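Local coordinates for protein separin (Saccharomyces cerevisiae, PDB 5U1T) that cleaves the cohesin subunit MCD1/SCC1 at the onset of anaphase as a caspase-like cysteine protease, so that sister chromatids can separate, at residues Y564-D569 against S579-L584; K588-S593 against S602-F607. One frame throughout, in Å; residues are numbered along the deposited sequence.

Contact 1 (Y564-D569 against S579-L584)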
ATOM      1  N   TYR A 564     -22.801   2.239   7.012  1.00 53.72           N
ATOM      2  CA  TYR A 564     -22.512   3.241   8.015  1.00 54.37           C
ATOM      3  C   TYR A 564     -21.465   2.683   8.993  1.00 52.70           C
ATOM      4  O   TYR A 564     -20.491   3.360   9.312  1.00 51.47           O
ATOM      5  CB  TYR A 564     -23.802   3.680   8.729  1.00 50.18           C
ATOM      6  CG  TYR A 564     -23.579   4.737   9.779  1.00 49.42           C
ATOM      7  CD1 TYR A 564     -23.528   6.082   9.448  1.00 50.65           C
ATOM      8  CD2 TYR A 564     -23.394   4.384  11.107  1.00 52.56           C
ATOM      9  CE1 TYR A 564     -23.306   7.050  10.421  1.00 53.00           C
ATOM     10  CE2 TYR A 564     -23.174   5.326  12.080  1.00 48.29           C
ATOM     11  CZ  TYR A 564     -23.123   6.657  11.741  1.00 57.17           C
ATOM     12  OH  TYR A 564     -22.899   7.582  12.749  1.00 61.97           O
ATOM     13  N   LEU A 565     -21.641   1.444   9.443  1.00 54.50           N
ATOM     14  CA  LEU A 565     -20.728   0.865  10.426  1.00 55.51           C
ATOM     15  C   LEU A 565     -19.315   0.646   9.838  1.00 55.66           C
ATOM     16  O   LEU A 565     -18.312   0.969  10.478  1.00 54.17           O
ATOM     17  CB  LEU A 565     -21.299  -0.442  10.970  1.00 53.16           C
ATOM     18  CG  LEU A 565     -22.554  -0.270  11.818  1.00 52.70           C
ATOM     19  CD1 LEU A 565     -23.100  -1.610  12.213  1.00 47.98           C
ATOM     20  CD2 LEU A 565     -22.262   0.544  13.031  1.00 51.99           C
ATOM     21  N   LEU A 566     -19.243   0.122   8.619  1.00 50.76           N
ATOM     22  CA  LEU A 566     -17.980   0.032   7.922  1.00 50.83           C
ATOM     23  C   LEU A 566     -17.226   1.357   7.940  1.00 54.44           C
ATOM     24  O   LEU A 566     -16.078   1.436   8.390  1.00 55.75           O
ATOM     25  CB  LEU A 566     -18.203  -0.403   6.487  1.00 54.17           C
ATOM     26  CG  LEU A 566     -16.884  -0.456   5.731  1.00 55.36           C
ATOM     27  CD1 LEU A 566     -16.166  -1.731   6.114  1.00 53.94           C
ATOM     28  CD2 LEU A 566     -17.081  -0.341   4.226  1.00 50.52           C
ATOM     29  N   ASN A 567     -17.892   2.403   7.461  1.00 57.34           N
ATOM     30  CA  ASN A 567     -17.259   3.705   7.332  1.00 51.78           C
ATOM     31  C   ASN A 567     -17.016   4.358   8.681  1.00 48.98           C
ATOM     32  O   ASN A 567     -16.046   5.086   8.840  1.00 55.17           O
ATOM     33  CB  ASN A 567     -18.083   4.609   6.425  1.00 48.41           C
ATOM     34  CG  ASN A 567     -17.891   4.285   4.959  1.00 52.66           C
ATOM     35  OD1 ASN A 567     -18.572   3.413   4.410  1.00 49.07           O
ATOM     36  ND2 ASN A 567     -16.960   4.981   4.313  1.00 50.40           N
ATOM     37  N   LEU A 568     -17.868   4.071   9.657  1.00 49.69           N
ATOM     38  CA  LEU A 568     -17.623   4.510  11.035  1.00 54.24           C
ATOM     39  C   LEU A 568     -16.318   3.910  11.600  1.00 56.55           C
ATOM     40  O   LEU A 568     -15.442   4.647  12.082  1.00 51.35           O
ATOM     41  CB  LEU A 568     -18.810   4.144  11.936  1.00 49.26           C
ATOM     42  CG  LEU A 568     -18.623   4.415  13.439  1.00 56.15           C
ATOM     43  CD1 LEU A 568     -18.498   5.892  13.741  1.00 52.60           C
ATOM     44  CD2 LEU A 568     -19.751   3.829  14.263  1.00 58.60           C
ATOM     45  N   ASP A 569     -16.210   2.579  11.522  1.00 53.64           N
ATOM     46  CA  ASP A 569     -14.985   1.843  11.857  1.00 53.99           C
ATOM     47  C   ASP A 569     -13.741   2.442  11.220  1.00 51.88           C
ATOM     48  O   ASP A 569     -12.797   2.789  11.924  1.00 55.67           O
ATOM     49  CB  ASP A 569     -15.095   0.383  11.433  1.00 46.69           C
ATOM     50  CG  ASP A 569     -15.699  -0.476  12.504  1.00 54.90           C
ATOM     51  OD1 ASP A 569     -15.913   0.056  13.611  1.00 60.93           O
ATOM     52  OD2 ASP A 569     -15.957  -1.676  12.252  1.00 55.96           O
ATOM     53  N   SER A 579     -16.126  -7.862  11.108  1.00 57.98           N
ATOM     54  CA  SER A 579     -16.557  -9.236  10.968  1.00 55.69           C
ATOM     55  C   SER A 579     -18.100  -9.380  11.053  1.00 55.02           C
ATOM     56  O   SER A 579     -18.727 -10.036  10.208  1.00 54.02           O
ATOM     57  CB  SER A 579     -15.856 -10.073  12.027  1.00 50.95           C
ATOM     58  OG  SER A 579     -16.303 -11.400  11.949  1.00 60.65           O
ATOM     59  N   LYS A 580     -18.697  -8.761  12.069  1.00 57.88           N
ATOM     60  CA  LYS A 580     -20.159  -8.681  12.216  1.00 59.79           C
ATOM     61  C   LYS A 580     -20.846  -8.283  10.906  1.00 60.74           C
ATOM     62  O   LYS A 580     -21.728  -8.994  10.434  1.00 55.65           O
ATOM     63  CB  LYS A 580     -20.537  -7.675  13.316  1.00 60.32           C
ATOM     64  CG  LYS A 580     -21.529  -8.192  14.346  1.00 67.91           C
ATOM     65  CD  LYS A 580     -22.746  -7.240  14.509  1.00 75.47           C
ATOM     66  CE  LYS A 580     -23.853  -7.910  15.370  1.00 90.50           C
ATOM     67  NZ  LYS A 580     -25.121  -7.090  15.568  1.00 89.55           N
ATOM     68  N   ILE A 581     -20.414  -7.171  10.308  1.00 56.75           N
ATOM     69  CA  ILE A 581     -21.092  -6.655   9.126  1.00 56.47           C
ATOM     70  C   ILE A 581     -20.724  -7.370   7.823  1.00 55.38           C
ATOM     71  O   ILE A 581     -21.522  -7.384   6.899  1.00 60.61           O
ATOM     72  CB  ILE A 581     -20.858  -5.118   8.953  1.00 55.20           C
ATOM     73  CG1 ILE A 581     -19.435  -4.799   8.532  1.00 54.51           C
ATOM     74  CG2 ILE A 581     -21.207  -4.370  10.231  1.00 59.46           C
ATOM     75  CD1 ILE A 581     -19.141  -3.332   8.514  1.00 53.97           C
ATOM     76  N   THR A 582     -19.555  -7.987   7.730  1.00 56.72           N
ATOM     77  CA  THR A 582     -19.253  -8.785   6.543  1.00 55.30           C
ATOM     78  C   THR A 582     -20.156 -10.013   6.523  1.00 57.72           C
ATOM     79  O   THR A 582     -20.589 -10.469   5.467  1.00 55.38           O
ATOM     80  CB  THR A 582     -17.778  -9.242   6.483  1.00 54.01           C
ATOM     81  OG1 THR A 582     -16.916  -8.127   6.727  1.00 52.70           O
ATOM     82  CG2 THR A 582     -17.454  -9.829   5.121  1.00 48.39           C
ATOM     83  N   LYS A 583     -20.454 -10.547   7.696  1.00 55.08           N
ATOM     84  CA  LYS A 583     -21.308 -11.714   7.756  1.00 53.51           C
ATOM     85  C   LYS A 583     -22.735 -11.326   7.484  1.00 60.55           C
ATOM     86  O   LYS A 583     -23.438 -12.013   6.738  1.00 61.81           O
ATOM     87  CB  LYS A 583     -21.183 -12.402   9.104  1.00 60.10           C
ATOM     88  CG  LYS A 583     -20.270 -13.599   9.030  1.00 54.82           C
ATOM     89  CD  LYS A 583     -19.481 -13.801  10.297  1.00 62.19           C
ATOM     90  CE  LYS A 583     -18.361 -14.832  10.054  1.00 73.33           C
ATOM     91  NZ  LYS A 583     -18.856 -16.103   9.370  1.00 68.85           N
ATOM     92  N   LEU A 584     -23.154 -10.214   8.084  1.00 59.42           N
ATOM     93  CA  LEU A 584     -24.483  -9.664   7.853  1.00 57.77           C
ATOM     94  C   LEU A 584     -24.748  -9.447   6.379  1.00 56.30           C
ATOM     95  O   LEU A 584     -25.794  -9.847   5.862  1.00 53.41           O
ATOM     96  CB  LEU A 584     -24.658  -8.351   8.604  1.00 57.65           C
ATOM     97  CG  LEU A 584     -25.272  -8.602   9.969  1.00 53.33           C
ATOM     98  CD1 LEU A 584     -25.130  -7.395  10.846  1.00 52.09           C
ATOM     99  CD2 LEU A 584     -26.714  -8.969   9.755  1.00 54.45           C
TER

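Contact 2 (K588-S593 against S602-F607)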
ATOM      1  N   LYS A 588     -27.677 -11.778   4.899  1.00 63.23           N
ATOM      2  CA  LYS A 588     -28.965 -11.097   4.957  1.00 58.93           C
ATOM      3  C   LYS A 588     -29.125 -10.048   3.864  1.00 63.30           C
ATOM      4  O   LYS A 588     -30.185  -9.463   3.723  1.00 70.99           O
ATOM      5  CB  LYS A 588     -29.166 -10.442   6.323  1.00 58.27           C
ATOM      6  CG  LYS A 588     -29.040 -11.394   7.482  1.00 51.15           C
ATOM      7  CD  LYS A 588     -29.832 -12.647   7.236  1.00 58.15           C
ATOM      8  CE  LYS A 588     -31.157 -12.625   7.986  1.00 67.51           C
ATOM      9  NZ  LYS A 588     -30.894 -12.300   9.423  1.00 72.77           N
ATOM     10  N   TRP A 589     -28.078  -9.791   3.091  1.00 64.36           N
ATOM     11  CA  TRP A 589     -28.241  -8.943   1.920  1.00 60.36           C
ATOM     12  C   TRP A 589     -27.886  -9.686   0.649  1.00 64.02           C
ATOM     13  O   TRP A 589     -28.753 -10.028  -0.150  1.00 66.70           O
ATOM     14  CB  TRP A 589     -27.398  -7.665   2.014  1.00 57.86           C
ATOM     15  CG  TRP A 589     -27.943  -6.627   1.090  1.00 61.90           C
ATOM     16  CD1 TRP A 589     -27.476  -6.296  -0.146  1.00 63.45           C
ATOM     17  CD2 TRP A 589     -29.113  -5.837   1.301  1.00 60.66           C
ATOM     18  NE1 TRP A 589     -28.264  -5.325  -0.706  1.00 57.38           N
ATOM     19  CE2 TRP A 589     -29.281  -5.029   0.162  1.00 65.46           C
ATOM     20  CE3 TRP A 589     -30.032  -5.726   2.351  1.00 65.13           C
ATOM     21  CZ2 TRP A 589     -30.338  -4.112   0.042  1.00 63.76           C
ATOM     22  CZ3 TRP A 589     -31.077  -4.813   2.233  1.00 62.92           C
ATOM     23  CH2 TRP A 589     -31.221  -4.022   1.085  1.00 60.78           C
ATOM     24  N   LEU A 590     -26.594  -9.954   0.489  1.00 70.61           N
ATOM     25  CA  LEU A 590     -26.070 -10.578  -0.715  1.00 65.50           C
ATOM     26  C   LEU A 590     -26.777 -11.875  -1.044  1.00 71.32           C
ATOM     27  O   LEU A 590     -26.970 -12.192  -2.214  1.00 74.10           O
ATOM     28  CB  LEU A 590     -24.588 -10.826  -0.549  1.00 67.48           C
ATOM     29  CG  LEU A 590     -23.709 -10.713  -1.786  1.00 73.94           C
ATOM     30  CD1 LEU A 590     -23.887  -9.352  -2.412  1.00 64.76           C
ATOM     31  CD2 LEU A 590     -22.248 -10.943  -1.374  1.00 70.02           C
ATOM     32  N   GLN A 591     -27.182 -12.615  -0.014  1.00 71.60           N
ATOM     33  CA  GLN A 591     -27.828 -13.915  -0.204  1.00 74.51           C
ATOM     34  C   GLN A 591     -29.249 -13.802  -0.735  1.00 82.91           C
ATOM     35  O   GLN A 591     -29.722 -14.698  -1.447  1.00 82.53           O
ATOM     36  CB  GLN A 591     -27.854 -14.696   1.105  1.00 81.11           C
ATOM     37  CG  GLN A 591     -27.632 -16.181   0.903  1.00 85.12           C
ATOM     38  CD  GLN A 591     -26.384 -16.468   0.071  1.00 83.99           C
ATOM     39  OE1 GLN A 591     -25.285 -16.004   0.390  1.00 81.30           O
ATOM     40  NE2 GLN A 591     -26.557 -17.225  -1.010  1.00 86.53           N
ATOM     41  N   LYS A 592     -29.922 -12.709  -0.364  1.00 82.54           N
ATOM     42  CA  LYS A 592     -31.272 -12.394  -0.816  1.00 78.16           C
ATOM     43  C   LYS A 592     -31.217 -11.553  -2.085  1.00 79.12           C
ATOM     44  O   LYS A 592     -32.089 -10.722  -2.340  1.00 83.05           O
ATOM     45  CB  LYS A 592     -32.048 -11.653   0.282  1.00 75.17           C
ATOM     46  CG  LYS A 592     -31.777 -12.190   1.683  1.00 79.78           C
ATOM     47  CD  LYS A 592     -33.064 -12.420   2.478  1.00 88.23           C
ATOM     48  CE  LYS A 592     -32.813 -13.429   3.609  1.00 89.96           C
ATOM     49  NZ  LYS A 592     -32.117 -14.659   3.110  1.00 89.73           N
ATOM     50  N   SER A 593     -30.171 -11.776  -2.866  1.00 75.64           N
ATOM     51  CA  SER A 593     -29.990 -11.124  -4.150  1.00 77.76           C
ATOM     52  C   SER A 593     -31.197 -11.286  -5.079  1.00 83.13           C
ATOM     53  O   SER A 593     -31.660 -10.310  -5.679  1.00 83.62           O
ATOM     54  CB  SER A 593     -28.740 -11.686  -4.836  1.00 79.80           C
ATOM     55  OG  SER A 593     -28.392 -10.926  -5.980  1.00 80.80           O
ATOM     56  N   SER A 602     -25.095   2.139  -6.739  1.00 59.18           N
ATOM     57  CA  SER A 602     -23.709   2.464  -6.823  1.00 54.43           C
ATOM     58  C   SER A 602     -23.272   2.627  -5.417  1.00 60.45           C
ATOM     59  O   SER A 602     -22.129   2.463  -5.095  1.00 62.50           O
ATOM     60  CB  SER A 602     -23.500   3.736  -7.606  1.00 51.01           C
ATOM     61  OG  SER A 602     -23.808   4.856  -6.828  1.00 60.12           O
ATOM     62  N   PHE A 603     -24.212   2.956  -4.570  1.00 57.39           N
ATOM     63  CA  PHE A 603     -23.939   3.053  -3.151  1.00 58.46           C
ATOM     64  C   PHE A 603     -23.480   1.683  -2.625  1.00 55.84           C
ATOM     65  O   PHE A 603     -22.575   1.583  -1.797  1.00 57.25           O
ATOM     66  CB  PHE A 603     -25.189   3.539  -2.437  1.00 51.85           C
ATOM     67  CG  PHE A 603     -25.034   3.732  -0.973  1.00 48.52           C
ATOM     68  CD1 PHE A 603     -24.269   4.773  -0.472  1.00 47.11           C
ATOM     69  CD2 PHE A 603     -25.710   2.912  -0.085  1.00 48.27           C
ATOM     70  CE1 PHE A 603     -24.171   4.989   0.881  1.00 43.72           C
ATOM     71  CE2 PHE A 603     -25.599   3.115   1.278  1.00 49.77           C
ATOM     72  CZ  PHE A 603     -24.829   4.165   1.756  1.00 42.32           C
ATOM     73  N   GLU A 604     -24.102   0.621  -3.118  1.00 56.35           N
ATOM     74  CA  GLU A 604     -23.732  -0.701  -2.661  1.00 57.91           C
ATOM     75  C   GLU A 604     -22.448  -1.206  -3.347  1.00 60.43           C
ATOM     76  O   GLU A 604     -21.586  -1.776  -2.683  1.00 55.88           O
ATOM     77  CB  GLU A 604     -24.870  -1.686  -2.876  1.00 54.54           C
ATOM     78  CG  GLU A 604     -24.581  -3.008  -2.235  1.00 58.92           C
ATOM     79  CD  GLU A 604     -25.599  -4.040  -2.585  1.00 58.48           C
ATOM     80  OE1 GLU A 604     -25.231  -5.223  -2.644  1.00 60.11           O
ATOM     81  OE2 GLU A 604     -26.772  -3.670  -2.820  1.00 71.54           O
ATOM     82  N   MET A 605     -22.338  -0.980  -4.658  1.00 61.29           N
ATOM     83  CA  MET A 605     -21.118  -1.239  -5.428  1.00 61.31           C
ATOM     84  C   MET A 605     -19.861  -0.673  -4.781  1.00 58.42           C
ATOM     85  O   MET A 605     -18.863  -1.369  -4.615  1.00 59.90           O
ATOM     86  CB  MET A 605     -21.231  -0.657  -6.839  1.00 62.32           C
ATOM     87  CG  MET A 605     -22.312  -1.284  -7.691  1.00 65.33           C
ATOM     88  SD  MET A 605     -21.906  -3.018  -7.927  1.00 78.93           S
ATOM     89  CE  MET A 605     -23.035  -3.842  -6.776  1.00 69.07           C
ATOM     90  N   ASP A 606     -19.914   0.608  -4.447  1.00 57.25           N
ATOM     91  CA  ASP A 606     -18.794   1.283  -3.823  1.00 56.38           C
ATOM     92  C   ASP A 606     -18.539   0.721  -2.455  1.00 59.49           C
ATOM     93  O   ASP A 606     -17.408   0.701  -2.003  1.00 52.99           O
ATOM     94  CB  ASP A 606     -19.044   2.780  -3.707  1.00 53.84           C
ATOM     95  CG  ASP A 606     -19.153   3.454  -5.049  1.00 66.53           C
ATOM     96  OD1 ASP A 606     -18.882   2.791  -6.090  1.00 67.22           O
ATOM     97  OD2 ASP A 606     -19.517   4.656  -5.060  1.00 71.50           O
ATOM     98  N   PHE A 607     -19.609   0.283  -1.795  1.00 58.28           N
ATOM     99  CA  PHE A 607     -19.506  -0.278  -0.454  1.00 56.61           C
ATOM    100  C   PHE A 607     -18.691  -1.572  -0.464  1.00 59.27           C
ATOM    101  O   PHE A 607     -17.757  -1.745   0.330  1.00 56.21           O
ATOM    102  CB  PHE A 607     -20.892  -0.542   0.131  1.00 50.01           C
ATOM    103  CG  PHE A 607     -20.878  -1.482   1.295  1.00 53.87           C
ATOM    104  CD1 PHE A 607     -20.305  -1.106   2.502  1.00 55.23           C
ATOM    105  CD2 PHE A 607     -21.430  -2.753   1.186  1.00 56.08           C
ATOM    106  CE1 PHE A 607     -20.278  -1.980   3.577  1.00 54.07           C
ATOM    107  CE2 PHE A 607     -21.411  -3.628   2.260  1.00 56.44           C
ATOM    108  CZ  PHE A 607     -20.832  -3.236   3.458  1.00 53.50           C
TER

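Contact 1 (Y564-D569 against S579-L584)
Ile-581 reaches across from one helix to Leu-565 and Leu-566 on the other, and every close approach in this contact ends on its side chain. The side chains meet through apolar atoms alone, and the two leucines meet different branches of the isoleucine. The short branch serves Leu-565: Ile-581 CG2 lies 3.9 Å from Leu-565 CD1, and the same methyl is 4.0 Å from Leu-565 CB, so it rests alongside the leucine's chain, the two side chains running askew to each other. The long branch serves Leu-566. Ile-581 CD1 comes within 3.7 Å of Leu-566 CB and 4.1 Å of Leu-566 CD1, the two side chains meeting at about a right angle. Ile-581 CG1 stands between its own backbone N and carbonyl carbon (chi1 71°), and with the chain extended beyond it CD1 comes to Leu-566 while CG2 remains beside Leu-565.

The two segments belong to helices 557-572 and 578-590, joined by a short loop and running antiparallel, an alpha-helical hairpin within the long helical region of separase. Their backbones come nearest at Leu-566 and Ile-581, with 7.5 Å between the two CA atoms, close enough for the isoleucine to reach the main chain as well: its CD1 is 3.5 Å from Leu-566 N and 3.6 Å from Leu-566 CA.

Polar bonds lie at the edges of the contact and stay within the hairpin. Asp-569 OD2 accepts from the backbone N of Asn-577, tying the end of the first helix to the start of the second across the loop, and Thr-582 OG1 bonds to Leu-578 O one turn back. On the flank of the pair, helix 602-617 packs against both members, with Leu-611 touching Leu-566 as well as Thr-582.

Contact 2 (K588-S593 against S602-F607)
Trp-589 and Leu-590, in the weakly bonded last turn of helix 578-590, where a wider pi-type turn gives way to a type I beta turn from Leu-590 to Ser-593, face Glu-604 near the start of helix 602-617, with the CA atoms of Leu-590 and Glu-604 10.3 Å apart. The gap is bridged by side chains. Glu-604, its CG anti to the backbone N (chi1 -172°) and its chain extended beyond, carries its carboxylate to the indole edge. Trp-589 NE1 donates to Glu-604 OE2 over 3.1 Å in a bent bond (145°), arriving from above the carboxylate plane, 57° out of it; ring and carboxylate stand nearly perpendicular. Glu-604 OE1 lies 3.5 Å from Trp-589 CD1 and bonds to the hydroxyls of Tyr-585 and Tyr-638, which together with the indole probably steady the buried charge. Without the carboxylate, as with an alanine here, the indole N-H and both tyrosine hydroxyls would probably lose their shared partner and a gap open beside the ring. A buried glutamate shared by an indole N-H and two tyrosine hydroxyls makes an interhelical polar cluster of helices 578-590, 602-617 and 635-638 in the helical domain, away from the active site.

How the contacts relate
Contacts 1 and 2 are both buried, their centres about 13 Å apart, and follow one another along the chain. Helix 578-590 serves both: its first half packs against the preceding helix 557-572 in contact 1, and its last turn meets helix 602-617, further along the chain, in contact 2. The chemistry changes along it, from close aliphatic packing to a carboxylate held by hydrogen bonds across a wider gap. Helices 557-572 and 602-617 also meet directly, Leu-566 CD2 lying 3.7 Å from Phe-607 CE1, which makes one three-helix cluster of the two contacts. Phe-607 additionally packs on an aromatic side chain of another protein's chain.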